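Local coordinates for protein predicted component of a thermophile-specific DNA repair system, contains a RAMP domain (Methanopyrus kandleri, PDB 4N0L) that probably binds crRNA as the Csm3 subunit of a type III-A CRISPR interference complex, a zinc-containing RAMP protein with an RRM-like fold, at residues L64-M67 with K68-E71; S248-L251 with V252-G256; F292-E295 with E296-D299; V319-A322 with R323-E326; Y330-P333 with E334-V337. All coordinates share one frame; numbering follows the deposited sequence.

Overall arrangement
All five contacts are local and follow one another along the chain, so none nests in or crosses another. Contact 1 ends helix 51-69 near the zinc site, and contact 2 ends helix 238-255; the two helices touch where Ala65 meets Leu251. Contact 3 starts helix 295-300 after strand 290-292. Contact 4 turns edge strand 318-321 into helix 322-325, and contact 5 starts helix 333-338. Asp297 joins contact 3 to contact 4 by salt bridges to Arg321 and Arg323. Leu325 packs on Trp336 between contacts 4 and 5, and Arg332 pairs with Glu253, tying the C-terminal part back to helix 238-255.

Contact 1 (L64-M67 with K68-E71); sequences LAWM and KSRE
One face of the Trp66 indole carries the side chain of Arg70, which comes up from one helical turn later and runs alongside the ring in the same direction. Arg70 CD lies over the six-membered ring in a CH-pi contact, 4.2 Å from its centroid, and Arg70 NE sits 3.0 Å above the ring plane, offset toward the rim. The guanidinium is turned 49° from the indole, so the two planes are not stacked. At the ring's edge, Trp66 NE1 is hydrogen-bonded to the backbone O of Trp109, while Tyr244 meets the indole edge-to-face; together with the arginine these partners fix the orientation of a buried ring.

Trp66 swings out with CG anti to the backbone N (chi1 -175°), whereas the extended Arg70 chain lays CD and NE along the ring, and Arg70 NH1 makes a weak hydrogen bond to Pro108 O. Ser69 OG gives a hydrogen bond of 2.9 Å to Trp66 O, approaching from above the carbonyl plane. The same carbonyl also receives a weak bond from Arg70 N. On another side of the helix the CE methyl of Met67, brought round by a bend at chi3, rests 3.9 Å from Lys68 CE, and Met67 also packs on Phe77 and Phe78 of helix 74-78.

Arg70 is the first residue to leave helical geometry, and Glu71, with positive phi, follows as the C-prime residue. Glu71 N bonds to Lys68 O at 2.9 Å and Ile72 N returns to Met67 O: a Schellman motif that ends helix 51-69, with the side chain of Trp66 about 7 Å from the bound zinc ion.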
# COMPACT_ATOMS: atom_id res chain seq x y z
N LEU A 64 -10.36 3.66 5.07
CA LEU A 64 -11.60 3.29 5.74
C LEU A 64 -11.33 2.77 7.15
O LEU A 64 -12.02 3.15 8.10
CB LEU A 64 -12.36 2.24 4.94
CG LEU A 64 -13.05 2.73 3.67
CD1 LEU A 64 -13.72 1.57 2.95
CD2 LEU A 64 -14.06 3.82 4.00
N ALA A 65 -10.34 1.90 7.27
CA ALA A 65 -9.97 1.33 8.56
C ALA A 65 -9.46 2.42 9.50
O ALA A 65 -9.77 2.41 10.69
CB ALA A 65 -8.93 0.24 8.39
N TRP A 66 -8.67 3.34 8.95
CA TRP A 66 -8.14 4.46 9.73
C TRP A 66 -9.28 5.32 10.24
O TRP A 66 -9.30 5.70 11.41
CB TRP A 66 -7.18 5.29 8.88
CG TRP A 66 -6.50 6.40 9.62
CD1 TRP A 66 -6.66 7.74 9.42
CD2 TRP A 66 -5.54 6.27 10.68
NE1 TRP A 66 -5.86 8.45 10.29
CE2 TRP A 66 -5.17 7.57 11.07
CE3 TRP A 66 -4.97 5.17 11.34
CZ2 TRP A 66 -4.25 7.80 12.09
CZ3 TRP A 66 -4.05 5.41 12.35
CH2 TRP A 66 -3.70 6.72 12.72
N MET A 67 -10.23 5.63 9.36
CA MET A 67 -11.39 6.43 9.70
C MET A 67 -12.20 5.81 10.84
O MET A 67 -12.49 6.47 11.83
CB MET A 67 -12.29 6.61 8.46
CG MET A 67 -13.55 7.43 8.71
SD MET A 67 -14.73 7.33 7.34
CE MET A 67 -15.40 5.69 7.57
N LYS A 68 -12.54 4.53 10.69
CA LYS A 68 -13.36 3.84 11.68
C LYS A 68 -12.63 3.59 13.00
O LYS A 68 -13.24 3.65 14.07
CB LYS A 68 -13.87 2.51 11.12
CG LYS A 68 -15.16 2.66 10.31
CD LYS A 68 -15.19 1.75 9.10
CE LYS A 68 -16.43 2.03 8.26
NZ LYS A 68 -16.36 1.41 6.90
N SER A 69 -11.33 3.32 12.93
CA SER A 69 -10.54 3.05 14.13
C SER A 69 -10.48 4.27 15.05
O SER A 69 -10.29 4.14 16.26
CB SER A 69 -9.12 2.61 13.76
OG SER A 69 -8.38 3.69 13.22
N ARG A 70 -10.64 5.45 14.47
CA ARG A 70 -10.65 6.69 15.25
C ARG A 70 -12.06 7.24 15.39
O ARG A 70 -12.25 8.35 15.89
CB ARG A 70 -9.73 7.73 14.61
CG ARG A 70 -8.26 7.45 14.81
CD ARG A 70 -7.40 8.46 14.07
NE ARG A 70 -6.02 8.42 14.52
CZ ARG A 70 -5.51 9.24 15.44
NH1 ARG A 70 -6.27 10.16 16.01
NH2 ARG A 70 -4.23 9.13 15.79
N GLU A 71 -13.04 6.44 14.96
CA GLU A 71 -14.45 6.81 15.01
C GLU A 71 -14.71 8.21 14.45
O GLU A 71 -15.33 9.05 15.10
CB GLU A 71 -14.96 6.73 16.46
CG GLU A 71 -14.77 5.35 17.08
CD GLU A 71 -15.26 5.29 18.52
OE1 GLU A 71 -14.63 5.92 19.39
OE2 GLU A 71 -16.27 4.60 18.77

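Contact 2 (S248-L251 with V252-G256); sequences SLKL and VEDQG
The last turns of helix 238-255 run on regularly here, with Val252, Glu253, Asp254 and Gln255 each giving their N-H to the carbonyl four residues earlier, until Gly256 leaves the helix with positive phi. Lys250 and Asp254, one turn apart, form the polar side-chain pair. The lysine bends at chi2 (68°), which brings its far end back across the carboxylate of Asp254. Lys250 NZ makes a salt bridge to Asp254 OD2 at 3.3 Å, its hydrogen bond weak, while Lys250 CE lies 3.2 Å from Asp254 OD1, so the aliphatic end of the lysine passes close to the second oxygen.

A water binds the same group more closely. It accepts from Lys250 NZ at 3.0 Å and donates to Asp254 OD2 at 3.0 Å and to Glu253 OE1 at 2.8 Å, linking three side chains of one turn. Glu253 has its other oxygen, OE2, engaged by Phe270 N and in a salt bridge with Arg332, so both oxygens of this buried carboxylate have partners.

Elsewhere, Leu251 and Gln255 run side by side in the same direction, with Leu251 CD2 3.9 Å from Gln255 OE1. Val252 turns its CG2 branch back to within 3.2 Å of Ser248 O and packs on Val268 and Phe270 of strand 268-278.

The direct Lys250-Asp254 bond is thus weak, and the water bridges the same two groups at shorter distance. That water couples the ammonium to both acids, which would probably favour their ionised forms, as would the second partners of Glu253 despite burial; Lys250 also has a weak, long ion pair with Glu334.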
# COMPACT_ATOMS: atom_id res chain seq x y z
N SER A 248 -2.33 -2.37 5.96
CA SER A 248 -3.12 -2.22 4.74
C SER A 248 -3.10 -3.53 3.95
O SER A 248 -4.10 -3.92 3.36
CB SER A 248 -2.61 -1.05 3.89
OG SER A 248 -1.37 -1.35 3.27
N LEU A 249 -1.95 -4.22 3.98
CA LEU A 249 -1.83 -5.51 3.31
C LEU A 249 -2.66 -6.57 4.03
O LEU A 249 -3.26 -7.44 3.39
CB LEU A 249 -0.36 -5.95 3.24
CG LEU A 249 0.57 -5.01 2.47
CD1 LEU A 249 2.00 -5.52 2.50
CD2 LEU A 249 0.08 -4.83 1.04
N LYS A 250 -2.70 -6.50 5.35
CA LYS A 250 -3.54 -7.37 6.16
C LYS A 250 -5.02 -7.18 5.80
O LYS A 250 -5.78 -8.14 5.72
CB LYS A 250 -3.31 -7.09 7.65
CG LYS A 250 -4.42 -7.55 8.58
CD LYS A 250 -4.52 -9.06 8.64
CE LYS A 250 -5.49 -9.50 9.73
NZ LYS A 250 -5.72 -10.97 9.70
N LEU A 251 -5.40 -5.92 5.57
CA LEU A 251 -6.77 -5.59 5.17
C LEU A 251 -7.10 -6.16 3.80
O LEU A 251 -8.22 -6.63 3.57
CB LEU A 251 -6.97 -4.08 5.17
CG LEU A 251 -6.95 -3.41 6.54
CD1 LEU A 251 -6.86 -1.90 6.39
CD2 LEU A 251 -8.17 -3.80 7.35
N VAL A 252 -6.14 -6.10 2.89
CA VAL A 252 -6.31 -6.67 1.55
C VAL A 252 -6.48 -8.19 1.65
O VAL A 252 -7.28 -8.78 0.91
CB VAL A 252 -5.12 -6.32 0.64
CG1 VAL A 252 -5.26 -7.01 -0.71
CG2 VAL A 252 -5.05 -4.81 0.43
N GLU A 253 -5.74 -8.82 2.55
CA GLU A 253 -5.90 -10.25 2.82
C GLU A 253 -7.32 -10.57 3.30
O GLU A 253 -7.96 -11.50 2.80
CB GLU A 253 -4.88 -10.74 3.85
CG GLU A 253 -3.43 -10.69 3.37
CD GLU A 253 -2.44 -11.24 4.38
OE1 GLU A 253 -2.75 -11.23 5.59
OE2 GLU A 253 -1.34 -11.67 3.97
N ASP A 254 -7.82 -9.78 4.25
CA ASP A 254 -9.13 -10.02 4.85
C ASP A 254 -10.30 -9.70 3.92
O ASP A 254 -11.37 -10.29 4.04
CB ASP A 254 -9.29 -9.20 6.13
CG ASP A 254 -8.40 -9.69 7.26
OD1 ASP A 254 -8.23 -8.94 8.24
OD2 ASP A 254 -7.88 -10.82 7.17
N GLN A 255 -10.11 -8.75 3.01
CA GLN A 255 -11.23 -8.25 2.22
C GLN A 255 -11.07 -8.45 0.71
O GLN A 255 -11.99 -8.17 -0.06
CB GLN A 255 -11.45 -6.76 2.52
CG GLN A 255 -12.06 -6.50 3.89
CD GLN A 255 -12.08 -5.03 4.26
OE1 GLN A 255 -11.27 -4.56 5.05
NE2 GLN A 255 -13.03 -4.29 3.69
N GLY A 256 -9.90 -8.94 0.28
CA GLY A 256 -9.68 -9.24 -1.13
C GLY A 256 -8.98 -8.13 -1.90
O GLY A 256 -9.14 -6.95 -1.58
O HOH W 1 -5.15 -11.93 6.94

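Contact 3 (F292-E295 with E296-D299); sequences FPEE and EDKD
With chi1 at -62°, Asp297 CG stands anti to the carbonyl carbon and beside the backbone N, which carries the carboxylate back across the start of helix 295-300 to the backbone of Glu294. Phe292, by contrast, sends its CG anti to the backbone N (chi1 -173°), and the ring arrives beside that carboxylate. Asp297 OD2 accepts the N-H of Glu294 at 2.7 Å, using the anti lone pair. The bond is fairly straight.

Phe292 and Asp297 meet with ring and carboxylate planes 62° apart; Phe292 CD1 lies 3.4 Å from Asp297 OD2. One face of the phenyl ring is covered by Pro293 CB, 3.9 Å above the plane and over its centre; the peptide bond between these two residues is cis. Pro293 CB also packs against Asp297 CB at 4.0 Å.

The second oxygen, Asp297 OD1, forms salt bridges with Arg321 and Arg323. These charges probably favour the ionised carboxylate and would offset the nearby negative charge of Glu294. Lys298 extends back along the first turn, with Lys298 CE 3.8 Å from Pro293 O, and its NZ is hydrogen-bonded to Leu311 O.

Glu294 occupies the N-cap position, and Lys298 N and Asp299 N bond to the carbonyls of Glu294 and Glu295. A side chain at the third position after the N-cap, accepting the N-cap residue's own N-H, is one half of a capping box at the start of a helix; the reciprocal bond, from the Glu294 side chain to Asp297 N, is not formed.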
# COMPACT_ATOMS: atom_id res chain seq x y z
N PHE A 292 20.24 -10.45 -1.32
CA PHE A 292 18.97 -11.14 -1.23
C PHE A 292 18.23 -11.11 -2.56
O PHE A 292 18.17 -10.06 -3.21
CB PHE A 292 18.09 -10.53 -0.13
CG PHE A 292 16.83 -11.31 0.14
CD1 PHE A 292 16.85 -12.39 1.01
CD2 PHE A 292 15.64 -10.97 -0.47
CE1 PHE A 292 15.70 -13.12 1.26
CE2 PHE A 292 14.48 -11.69 -0.22
CZ PHE A 292 14.51 -12.77 0.65
N PRO A 293 17.67 -12.25 -2.97
CA PRO A 293 17.81 -13.53 -2.27
C PRO A 293 19.07 -14.29 -2.70
O PRO A 293 19.36 -14.38 -3.89
CB PRO A 293 16.55 -14.29 -2.68
CG PRO A 293 16.28 -13.80 -4.06
CD PRO A 293 16.70 -12.35 -4.08
N GLU A 294 19.81 -14.81 -1.73
CA GLU A 294 20.95 -15.66 -2.02
C GLU A 294 20.49 -17.11 -2.17
O GLU A 294 19.32 -17.41 -1.94
CB GLU A 294 22.02 -15.53 -0.94
CG GLU A 294 22.77 -14.21 -1.00
CD GLU A 294 23.57 -13.92 0.25
OE1 GLU A 294 23.42 -14.66 1.24
OE2 GLU A 294 24.35 -12.94 0.24
N GLU A 295 21.40 -17.98 -2.59
CA GLU A 295 21.07 -19.39 -2.80
C GLU A 295 20.47 -20.01 -1.54
O GLU A 295 19.53 -20.79 -1.61
CB GLU A 295 22.31 -20.18 -3.24
CG GLU A 295 21.98 -21.59 -3.73
CD GLU A 295 23.21 -22.37 -4.16
OE1 GLU A 295 24.33 -21.99 -3.75
OE2 GLU A 295 23.05 -23.37 -4.89
N GLU A 296 21.04 -19.66 -0.39
CA GLU A 296 20.55 -20.14 0.89
C GLU A 296 19.08 -19.75 1.10
O GLU A 296 18.29 -20.56 1.58
CB GLU A 296 21.41 -19.59 2.04
CG GLU A 296 20.95 -20.04 3.41
CD GLU A 296 21.91 -19.63 4.51
OE1 GLU A 296 21.53 -19.71 5.70
OE2 GLU A 296 23.06 -19.25 4.19
N ASP A 297 18.73 -18.51 0.75
CA ASP A 297 17.36 -18.03 0.88
C ASP A 297 16.39 -18.84 0.03
O ASP A 297 15.25 -19.09 0.42
CB ASP A 297 17.25 -16.55 0.49
CG ASP A 297 18.09 -15.64 1.37
OD1 ASP A 297 17.83 -15.58 2.59
OD2 ASP A 297 18.99 -14.97 0.84
N LYS A 298 16.85 -19.24 -1.16
CA LYS A 298 16.02 -19.99 -2.09
C LYS A 298 15.74 -21.41 -1.58
O LYS A 298 14.62 -21.90 -1.68
CB LYS A 298 16.69 -20.04 -3.47
CG LYS A 298 16.90 -18.67 -4.08
CD LYS A 298 17.62 -18.75 -5.42
CE LYS A 298 18.01 -17.36 -5.90
NZ LYS A 298 18.64 -17.39 -7.25
N ASP A 299 16.78 -22.06 -1.06
CA ASP A 299 16.63 -23.39 -0.46
C ASP A 299 15.71 -23.34 0.75
O ASP A 299 14.89 -24.23 0.96
CB ASP A 299 17.99 -23.97 -0.07
CG ASP A 299 18.87 -24.28 -1.27
OD1 ASP A 299 18.34 -24.32 -2.40
OD2 ASP A 299 20.08 -24.50 -1.08
O HOH W 2 24.02 -17.43 2.78

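Contact 4 (V319-A322 with R323-E326); sequences VIRA and RDLE
This is a strand-to-helix turn: edge strand 318-321 runs directly into the short, weakly bonded helix 322-325, and the side chain of Asp324 folds back to the last strand residue. Asp324 OD2 takes the N-H of Arg321 at 3.0 Å in a fairly straight bond (161°), although the donor stands above the carboxylate plane. In return, Asp324 N bonds to Arg321 O, so backbone and side chain of the aspartate both grip Arg321. Leu325 N closes the next step on Ala322 O at 3.0 Å, and Glu326 N adds a weak bond to the same oxygen.

Arg321 and Arg323 lie side by side and point the same way, their guanidinium planes 19° apart. Arg321 CD sits 3.6 Å above the centre of the Arg323 guanidinium, and Arg323 NH2 is 3.6 Å from Arg321 NE. A bend in Arg323 at chi3 (114°) sets its flat group over its neighbour. Their like charges are probably offset by Asp297, while Val319 CG1 covers one face of the Arg321 guanidinium.

On the apolar side, Ile320 CG2 approaches Leu325 CD1 at 4.3 Å. Both residues reach Trp336 of helix 333-338, and Leu325 also touches helix 340-345. The strand itself pairs with strand 268-278 through Ile320, and Phe292 of strand 290-292 packs on Val319 and Arg321.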
# COMPACT_ATOMS: atom_id res chain seq x y z
N VAL A 319 19.65 -6.67 5.40
CA VAL A 319 18.52 -7.51 5.03
C VAL A 319 17.91 -8.16 6.26
O VAL A 319 18.59 -8.91 6.97
CB VAL A 319 18.94 -8.61 4.03
CG1 VAL A 319 17.81 -9.62 3.83
CG2 VAL A 319 19.37 -8.00 2.70
N ILE A 320 16.65 -7.86 6.53
CA ILE A 320 15.94 -8.48 7.64
C ILE A 320 15.07 -9.63 7.12
O ILE A 320 14.06 -9.40 6.45
CB ILE A 320 15.03 -7.48 8.39
CG1 ILE A 320 15.81 -6.22 8.76
CG2 ILE A 320 14.42 -8.14 9.62
CD1 ILE A 320 16.99 -6.47 9.67
N ARG A 321 15.47 -10.85 7.44
CA ARG A 321 14.75 -12.03 6.97
C ARG A 321 13.75 -12.50 8.01
O ARG A 321 13.94 -12.29 9.20
CB ARG A 321 15.73 -13.17 6.66
CG ARG A 321 16.69 -12.88 5.52
CD ARG A 321 17.84 -13.88 5.50
NE ARG A 321 18.59 -13.80 4.25
CZ ARG A 321 19.61 -12.98 4.06
NH1 ARG A 321 20.25 -12.97 2.89
NH2 ARG A 321 20.00 -12.17 5.03
N ALA A 322 12.67 -13.11 7.54
CA ALA A 322 11.72 -13.76 8.43
C ALA A 322 12.46 -14.82 9.24
O ALA A 322 12.19 -15.03 10.42
CB ALA A 322 10.58 -14.39 7.64
N ARG A 323 13.41 -15.47 8.56
CA ARG A 323 14.26 -16.49 9.14
C ARG A 323 15.10 -15.96 10.31
O ARG A 323 15.46 -16.71 11.22
CB ARG A 323 15.15 -17.07 8.03
CG ARG A 323 16.45 -17.74 8.46
CD ARG A 323 17.21 -18.22 7.23
NE ARG A 323 18.47 -17.51 7.02
CZ ARG A 323 19.02 -17.31 5.83
NH1 ARG A 323 18.42 -17.75 4.73
NH2 ARG A 323 20.17 -16.65 5.73
N ASP A 324 15.39 -14.66 10.30
CA ASP A 324 16.12 -14.03 11.40
C ASP A 324 15.25 -13.83 12.63
O ASP A 324 15.75 -13.78 13.75
CB ASP A 324 16.69 -12.67 10.96
CG ASP A 324 17.66 -12.79 9.81
OD1 ASP A 324 18.32 -13.85 9.68
OD2 ASP A 324 17.77 -11.82 9.03
N LEU A 325 13.94 -13.71 12.42
CA LEU A 325 13.03 -13.40 13.52
C LEU A 325 12.26 -14.61 14.03
O LEU A 325 11.74 -14.60 15.14
CB LEU A 325 12.03 -12.32 13.08
CG LEU A 325 12.59 -11.07 12.41
CD1 LEU A 325 11.44 -10.19 11.95
CD2 LEU A 325 13.51 -10.32 13.35
N GLU A 326 12.20 -15.66 13.21
CA GLU A 326 11.30 -16.77 13.49
C GLU A 326 11.69 -17.98 12.65
O GLU A 326 12.40 -17.85 11.65
CB GLU A 326 9.85 -16.37 13.18
CG GLU A 326 8.82 -16.90 14.16
CD GLU A 326 9.08 -16.44 15.58
OE1 GLU A 326 9.02 -15.22 15.83
OE2 GLU A 326 9.35 -17.30 16.45

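Contact 5 (Y330-P333 with E334-V337); sequences YLRP and EEWV
Leu331 lays its CB over one face of the Trp336 indole, a CH-pi contact 3.6 Å from the centroid of the five-membered ring, and the two side chains cross at about a right angle. Leu331 CB lies toward the rim of the indole, 3.3 Å from Trp336 NE1. Pro333 N sits at the ring's edge, near its plane. Trp336 NE1 itself is hydrogen-bonded to Ile272 O in strand 268-278, which holds the indole in its rotation.

Glu335 has CG anti to the carbonyl carbon (chi1 -62°) and an extended chain beyond it, and its carboxylate folds back over the start of the helix. Glu335 OE1 receives the N-H of Arg332 at 2.8 Å through its anti lone pair, in an almost perfectly straight bond (179°). OE2 is in a salt bridge with Arg328, so both oxygens have partners and the acid is probably charged. Arg332 turns its guanidinium elsewhere, toward helix 238-255.

Arg332 O accepts Trp336 N at 3.0 Å and, weakly, Glu335 N, while Val337 N bonds to Pro333 O at 3.1 Å. Pro333 is the first residue of helix 333-338 and Arg332 its N-cap. Of a capping box, only the half from Glu335 to the N-cap N-H is made, and it starts a helix that packs against both strand 268-278 and helix 238-255.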
# COMPACT_ATOMS: atom_id res chain seq x y z
N TYR A 330 8.83 -17.12 5.64
CA TYR A 330 8.16 -15.84 5.41
C TYR A 330 7.31 -15.47 6.62
O TYR A 330 6.94 -16.33 7.41
CB TYR A 330 7.29 -15.91 4.15
CG TYR A 330 6.06 -16.78 4.29
CD1 TYR A 330 4.87 -16.28 4.82
CD2 TYR A 330 6.09 -18.12 3.90
CE1 TYR A 330 3.75 -17.08 4.96
CE2 TYR A 330 4.97 -18.93 4.04
CZ TYR A 330 3.80 -18.41 4.56
OH TYR A 330 2.69 -19.21 4.69
N LEU A 331 7.00 -14.19 6.76
CA LEU A 331 6.02 -13.75 7.74
C LEU A 331 4.87 -13.04 7.03
O LEU A 331 5.08 -12.36 6.03
CB LEU A 331 6.64 -12.84 8.80
CG LEU A 331 7.73 -13.45 9.69
CD1 LEU A 331 8.27 -12.43 10.68
CD2 LEU A 331 7.20 -14.68 10.42
N ARG A 332 3.66 -13.21 7.55
CA ARG A 332 2.50 -12.52 7.02
C ARG A 332 2.52 -11.08 7.54
O ARG A 332 3.19 -10.80 8.53
CB ARG A 332 1.22 -13.26 7.43
CG ARG A 332 1.10 -14.65 6.81
CD ARG A 332 0.49 -14.60 5.41
NE ARG A 332 -0.88 -14.11 5.41
CZ ARG A 332 -1.95 -14.89 5.53
NH1 ARG A 332 -3.17 -14.36 5.52
NH2 ARG A 332 -1.81 -16.21 5.65
N PRO A 333 1.81 -10.16 6.85
CA PRO A 333 1.79 -8.74 7.23
C PRO A 333 1.58 -8.50 8.73
O PRO A 333 2.32 -7.74 9.34
CB PRO A 333 0.62 -8.19 6.42
CG PRO A 333 0.61 -9.02 5.20
CD PRO A 333 1.02 -10.40 5.63
N GLU A 334 0.58 -9.17 9.30
CA GLU A 334 0.25 -8.99 10.71
C GLU A 334 1.36 -9.50 11.62
O GLU A 334 1.56 -8.99 12.73
CB GLU A 334 -1.07 -9.70 11.03
CG GLU A 334 -1.54 -9.56 12.46
CD GLU A 334 -2.75 -10.43 12.76
OE1 GLU A 334 -3.14 -11.23 11.88
OE2 GLU A 334 -3.30 -10.32 13.88
N GLU A 335 2.12 -10.48 11.15
CA GLU A 335 3.23 -11.02 11.91
C GLU A 335 4.42 -10.06 11.91
O GLU A 335 5.13 -9.93 12.91
CB GLU A 335 3.65 -12.39 11.37
CG GLU A 335 2.55 -13.44 11.46
CD GLU A 335 3.00 -14.80 10.98
OE1 GLU A 335 3.34 -14.93 9.79
OE2 GLU A 335 3.01 -15.74 11.80
N TRP A 336 4.64 -9.39 10.79
CA TRP A 336 5.68 -8.36 10.71
C TRP A 336 5.38 -7.21 11.65
O TRP A 336 6.29 -6.64 12.26
CB TRP A 336 5.82 -7.85 9.27
CG TRP A 336 6.64 -8.75 8.40
CD1 TRP A 336 6.18 -9.60 7.44
CD2 TRP A 336 8.06 -8.89 8.41
NE1 TRP A 336 7.22 -10.26 6.85
CE2 TRP A 336 8.40 -9.84 7.43
CE3 TRP A 336 9.09 -8.30 9.16
CZ2 TRP A 336 9.71 -10.22 7.17
CZ3 TRP A 336 10.40 -8.68 8.90
CH2 TRP A 336 10.70 -9.63 7.91
N VAL A 337 4.10 -6.85 11.77
CA VAL A 337 3.68 -5.78 12.66
C VAL A 337 4.08 -6.07 14.10
O VAL A 337 4.70 -5.25 14.77
CB VAL A 337 2.15 -5.56 12.61
CG1 VAL A 337 1.71 -4.62 13.73
CG2 VAL A 337 1.74 -5.00 11.27